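Long-range contact in Moesin/ezrin/radixin homolog 2 (Drosophila melanogaster, PDB 7EDR), which probably links membrane proteins to the cortical cytoskeleton and to growth-control signalling through its FERM domain, as merlin and its ERM relatives do: residues C[84-96]-C[285-298]. Residues are numbered along the deposited sequence; the frame is centred on the assembly and turned at random.
Sequences YAKFFPENVSEEL and DLCKGNHDLYMRRR
F87 and N290 bring the two backbones closest, with CA atoms 6.6 Å apart, where the loop leaving strand 78-85 runs along the C-terminal half of helix 277-297. The F87 ring tip lies against the bare backbone of G289, its CZ 3.6 Å from G289 CA, while L293 CD1 packs on CB at the root of the ring. N290 turns its amide almost perpendicular to the ring and brings ND2 to the ring edge; ND2 also bonds the helix carbonyl of L286, one water links it to K86 O, and a second links OD1 to F88 N. The extended K86 lays CE on L286 CD1.

E90 meets two arginines. R298 takes the E90 carboxylate end-on, nearly coplanar, NH1 to E90 OE2 (2.8 Å, 172°) and NH2 to E90 OE1 (3.2 Å). E90 OE2 receives R297 NH1 at 2.9 Å on its anti lone pair. A bend at chi3 (-59°) turns the R297 guanidinium so that NE also makes a weak bond to E95 OE1, an oxygen that accepts E90 N as well. The R298 guanidinium lies face to face over the centre of the Y294 ring, and its NH1 bonds Y294 O, which fixes its rotation. With the F87 packing against G289 and L293, this network joins the ubiquitin-like-to-central linker to the C-terminal helix of the PH-like lobe within the FERM cloverleaf. Two glutamates and two arginines would largely offset each other's charge at this buried contact.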
# COMPACT_ATOMS: atom_id res chain seq x y z
N TYR C 84 -5.65 -17.33 -23.04
CA TYR C 84 -5.97 -18.06 -21.82
C TYR C 84 -5.29 -17.43 -20.61
O TYR C 84 -4.20 -16.86 -20.73
CB TYR C 84 -5.50 -19.53 -21.82
CG TYR C 84 -6.21 -20.49 -22.71
CD1 TYR C 84 -7.59 -20.50 -22.79
CD2 TYR C 84 -5.49 -21.42 -23.47
CE1 TYR C 84 -8.27 -21.41 -23.62
CE2 TYR C 84 -6.14 -22.33 -24.31
CZ TYR C 84 -7.54 -22.32 -24.38
OH TYR C 84 -8.20 -23.21 -25.20
N ALA C 85 -5.90 -17.59 -19.44
CA ALA C 85 -5.16 -17.39 -18.21
C ALA C 85 -4.13 -18.50 -18.09
O ALA C 85 -4.48 -19.68 -18.12
CB ALA C 85 -6.08 -17.40 -17.00
N LYS C 86 -2.85 -18.11 -17.98
CA LYS C 86 -1.78 -19.06 -17.74
C LYS C 86 -1.45 -19.17 -16.25
O LYS C 86 -0.96 -20.21 -15.79
CB LYS C 86 -0.54 -18.65 -18.54
CG LYS C 86 0.66 -19.56 -18.42
CD LYS C 86 1.74 -19.06 -19.37
CE LYS C 86 2.95 -19.97 -19.36
NZ LYS C 86 4.00 -19.40 -20.24
N PHE C 87 -1.75 -18.10 -15.50
CA PHE C 87 -1.49 -18.01 -14.07
C PHE C 87 -2.78 -17.61 -13.37
O PHE C 87 -3.63 -16.91 -13.94
CB PHE C 87 -0.37 -17.00 -13.76
CG PHE C 87 0.87 -17.24 -14.54
CD1 PHE C 87 1.16 -16.48 -15.66
CD2 PHE C 87 1.74 -18.28 -14.19
CE1 PHE C 87 2.32 -16.72 -16.43
CE2 PHE C 87 2.91 -18.54 -14.94
CZ PHE C 87 3.20 -17.75 -16.06
N PHE C 88 -2.92 -18.07 -12.13
CA PHE C 88 -4.13 -17.84 -11.36
C PHE C 88 -3.81 -17.09 -10.09
O PHE C 88 -2.79 -17.36 -9.44
CB PHE C 88 -4.81 -19.16 -10.98
CG PHE C 88 -5.28 -19.94 -12.14
CD1 PHE C 88 -4.38 -20.66 -12.91
CD2 PHE C 88 -6.63 -19.98 -12.47
CE1 PHE C 88 -4.83 -21.41 -13.99
CE2 PHE C 88 -7.07 -20.72 -13.54
CZ PHE C 88 -6.18 -21.44 -14.30
N PRO C 89 -4.67 -16.16 -9.69
CA PRO C 89 -4.46 -15.45 -8.43
C PRO C 89 -4.58 -16.40 -7.24
O PRO C 89 -5.08 -17.53 -7.36
CB PRO C 89 -5.57 -14.40 -8.42
CG PRO C 89 -6.68 -15.05 -9.25
CD PRO C 89 -5.96 -15.83 -10.32
N GLU C 90 -4.10 -15.94 -6.08
CA GLU C 90 -4.27 -16.76 -4.88
C GLU C 90 -5.62 -16.54 -4.23
O GLU C 90 -6.17 -17.48 -3.65
CB GLU C 90 -3.15 -16.49 -3.88
CG GLU C 90 -1.79 -16.98 -4.33
CD GLU C 90 -0.70 -16.65 -3.32
OE1 GLU C 90 -0.93 -16.87 -2.11
OE2 GLU C 90 0.40 -16.17 -3.73
N ASN C 91 -6.19 -15.34 -4.34
CA ASN C 91 -7.55 -15.08 -3.87
C ASN C 91 -8.24 -14.15 -4.87
O ASN C 91 -7.89 -12.96 -4.92
CB ASN C 91 -7.54 -14.47 -2.47
CG ASN C 91 -8.96 -14.24 -1.92
OD1 ASN C 91 -9.95 -14.78 -2.44
ND2 ASN C 91 -9.05 -13.42 -0.87
N VAL C 92 -9.21 -14.66 -5.64
CA VAL C 92 -9.84 -13.84 -6.69
C VAL C 92 -10.44 -12.56 -6.12
O VAL C 92 -10.25 -11.48 -6.70
CB VAL C 92 -10.91 -14.62 -7.48
CG1 VAL C 92 -10.28 -15.47 -8.56
CG2 VAL C 92 -11.85 -15.44 -6.55
N SER C 93 -11.15 -12.64 -5.00
CA SER C 93 -11.88 -11.45 -4.56
C SER C 93 -10.96 -10.37 -4.00
O SER C 93 -11.40 -9.22 -3.86
CB SER C 93 -12.98 -11.82 -3.55
OG SER C 93 -12.55 -12.80 -2.63
N GLU C 94 -9.71 -10.67 -3.69
CA GLU C 94 -8.78 -9.62 -3.30
C GLU C 94 -7.87 -9.18 -4.44
O GLU C 94 -7.23 -8.14 -4.33
CB GLU C 94 -7.92 -10.07 -2.11
CG GLU C 94 -8.68 -10.10 -0.77
CD GLU C 94 -9.01 -8.69 -0.25
OE1 GLU C 94 -8.06 -7.92 0.04
OE2 GLU C 94 -10.22 -8.34 -0.16
N GLU C 95 -7.79 -9.93 -5.53
CA GLU C 95 -6.73 -9.70 -6.50
C GLU C 95 -7.23 -9.38 -7.90
O GLU C 95 -6.53 -8.68 -8.63
CB GLU C 95 -5.79 -10.92 -6.56
CG GLU C 95 -5.06 -11.16 -5.25
CD GLU C 95 -4.42 -12.54 -5.16
OE1 GLU C 95 -3.94 -13.02 -6.21
OE2 GLU C 95 -4.40 -13.13 -4.05
N LEU C 96 -8.41 -9.87 -8.31
CA LEU C 96 -8.92 -9.57 -9.64
C LEU C 96 -9.60 -8.20 -9.61
O LEU C 96 -10.63 -8.01 -8.95
CB LEU C 96 -9.88 -10.66 -10.11
CG LEU C 96 -9.22 -12.03 -10.35
CD1 LEU C 96 -10.15 -12.98 -11.10
CD2 LEU C 96 -7.88 -11.92 -11.09
N ASP C 285 9.02 -22.41 -17.43
CA ASP C 285 8.29 -21.16 -17.60
C ASP C 285 7.18 -21.01 -16.56
O ASP C 285 6.99 -19.92 -16.00
CB ASP C 285 7.70 -21.06 -19.01
CG ASP C 285 8.77 -20.96 -20.10
OD1 ASP C 285 9.96 -20.72 -19.75
OD2 ASP C 285 8.43 -21.13 -21.30
N LEU C 286 6.44 -22.08 -16.29
CA LEU C 286 5.37 -22.02 -15.30
C LEU C 286 5.92 -21.68 -13.90
O LEU C 286 5.29 -20.92 -13.15
CB LEU C 286 4.62 -23.35 -15.29
CG LEU C 286 3.22 -23.51 -15.90
CD1 LEU C 286 2.61 -22.21 -16.40
CD2 LEU C 286 3.19 -24.58 -16.98
N CYS C 287 7.09 -22.24 -13.54
CA CYS C 287 7.71 -21.99 -12.24
C CYS C 287 8.17 -20.54 -12.11
O CYS C 287 7.98 -19.90 -11.07
CB CYS C 287 8.90 -22.92 -12.02
SG CYS C 287 8.54 -24.68 -11.68
N LYS C 288 8.84 -20.04 -13.15
CA LYS C 288 9.35 -18.68 -13.11
C LYS C 288 8.21 -17.68 -13.07
O LYS C 288 8.20 -16.76 -12.24
CB LYS C 288 10.27 -18.43 -14.31
CG LYS C 288 10.84 -17.02 -14.42
CD LYS C 288 11.66 -16.64 -13.18
CE LYS C 288 12.08 -15.18 -13.26
NZ LYS C 288 13.34 -14.90 -12.50
N GLY C 289 7.22 -17.84 -13.96
CA GLY C 289 6.07 -16.96 -13.95
C GLY C 289 5.33 -16.96 -12.63
O GLY C 289 5.03 -15.90 -12.07
N ASN C 290 5.04 -18.16 -12.09
CA ASN C 290 4.30 -18.25 -10.84
C ASN C 290 5.11 -17.67 -9.68
O ASN C 290 4.54 -17.00 -8.81
CB ASN C 290 3.91 -19.70 -10.54
CG ASN C 290 2.56 -20.07 -11.17
OD1 ASN C 290 1.50 -19.59 -10.74
ND2 ASN C 290 2.60 -20.93 -12.18
N HIS C 291 6.43 -17.88 -9.68
CA HIS C 291 7.27 -17.28 -8.66
C HIS C 291 7.30 -15.75 -8.77
O HIS C 291 7.21 -15.05 -7.74
CB HIS C 291 8.69 -17.83 -8.73
CG HIS C 291 9.59 -17.25 -7.70
ND1 HIS C 291 10.20 -16.02 -7.85
CD2 HIS C 291 9.94 -17.70 -6.47
CE1 HIS C 291 10.90 -15.75 -6.77
NE2 HIS C 291 10.76 -16.75 -5.91
N ASP C 292 7.41 -15.22 -10.00
CA ASP C 292 7.34 -13.77 -10.21
C ASP C 292 6.08 -13.19 -9.57
O ASP C 292 6.15 -12.18 -8.86
CB ASP C 292 7.33 -13.42 -11.70
CG ASP C 292 8.69 -13.58 -12.38
OD1 ASP C 292 9.74 -13.55 -11.70
OD2 ASP C 292 8.69 -13.72 -13.62
N LEU C 293 4.92 -13.79 -9.84
CA LEU C 293 3.68 -13.21 -9.34
C LEU C 293 3.55 -13.42 -7.85
O LEU C 293 2.94 -12.59 -7.17
CB LEU C 293 2.46 -13.78 -10.05
CG LEU C 293 2.37 -13.37 -11.51
CD1 LEU C 293 1.29 -14.12 -12.23
CD2 LEU C 293 2.11 -11.90 -11.58
N TYR C 294 4.10 -14.53 -7.35
CA TYR C 294 4.07 -14.78 -5.91
C TYR C 294 4.68 -13.61 -5.14
O TYR C 294 4.10 -13.14 -4.15
CB TYR C 294 4.80 -16.10 -5.61
CG TYR C 294 4.74 -16.51 -4.16
CD1 TYR C 294 5.69 -16.07 -3.23
CD2 TYR C 294 3.70 -17.34 -3.70
CE1 TYR C 294 5.62 -16.45 -1.89
CE2 TYR C 294 3.62 -17.72 -2.37
CZ TYR C 294 4.58 -17.28 -1.46
OH TYR C 294 4.49 -17.67 -0.14
N MET C 295 5.84 -13.12 -5.59
CA MET C 295 6.47 -11.98 -4.93
C MET C 295 5.76 -10.67 -5.26
O MET C 295 5.62 -9.81 -4.38
CB MET C 295 7.94 -11.88 -5.35
CG MET C 295 8.77 -13.08 -4.94
SD MET C 295 8.86 -13.28 -3.15
CE MET C 295 10.11 -14.57 -3.09
N ARG C 296 5.32 -10.48 -6.51
CA ARG C 296 4.66 -9.24 -6.89
C ARG C 296 3.33 -9.08 -6.16
O ARG C 296 2.98 -7.98 -5.72
CB ARG C 296 4.44 -9.21 -8.41
CG ARG C 296 5.72 -9.00 -9.22
CD ARG C 296 5.43 -9.05 -10.69
NE ARG C 296 4.44 -8.03 -11.07
CZ ARG C 296 4.00 -7.83 -12.31
NH1 ARG C 296 4.46 -8.57 -13.30
NH2 ARG C 296 3.09 -6.88 -12.55
N ARG C 297 2.58 -10.17 -6.03
CA ARG C 297 1.33 -10.17 -5.26
C ARG C 297 1.54 -9.60 -3.86
O ARG C 297 0.67 -8.91 -3.31
CB ARG C 297 0.81 -11.61 -5.22
CG ARG C 297 -0.45 -11.90 -4.47
CD ARG C 297 -0.86 -13.36 -4.75
NE ARG C 297 -1.07 -13.55 -6.18
CZ ARG C 297 -0.42 -14.41 -6.95
NH1 ARG C 297 0.49 -15.24 -6.45
NH2 ARG C 297 -0.70 -14.46 -8.25
N ARG C 298 2.70 -9.88 -3.25
CA ARG C 298 2.99 -9.42 -1.89
C ARG C 298 3.59 -8.02 -1.83
O ARG C 298 3.87 -7.53 -0.73
CB ARG C 298 3.91 -10.43 -1.20
CG ARG C 298 3.22 -11.75 -1.16
CD ARG C 298 4.05 -12.94 -0.80
NE ARG C 298 3.16 -13.98 -0.29
CZ ARG C 298 2.34 -14.71 -1.04
NH1 ARG C 298 2.30 -14.54 -2.37
NH2 ARG C 298 1.56 -15.63 -0.47
O HOH W 1 -0.13 -21.34 -13.42
O HOH W 2 -1.06 -20.10 -11.53
O HOH W 3 -0.38 -16.38 -10.20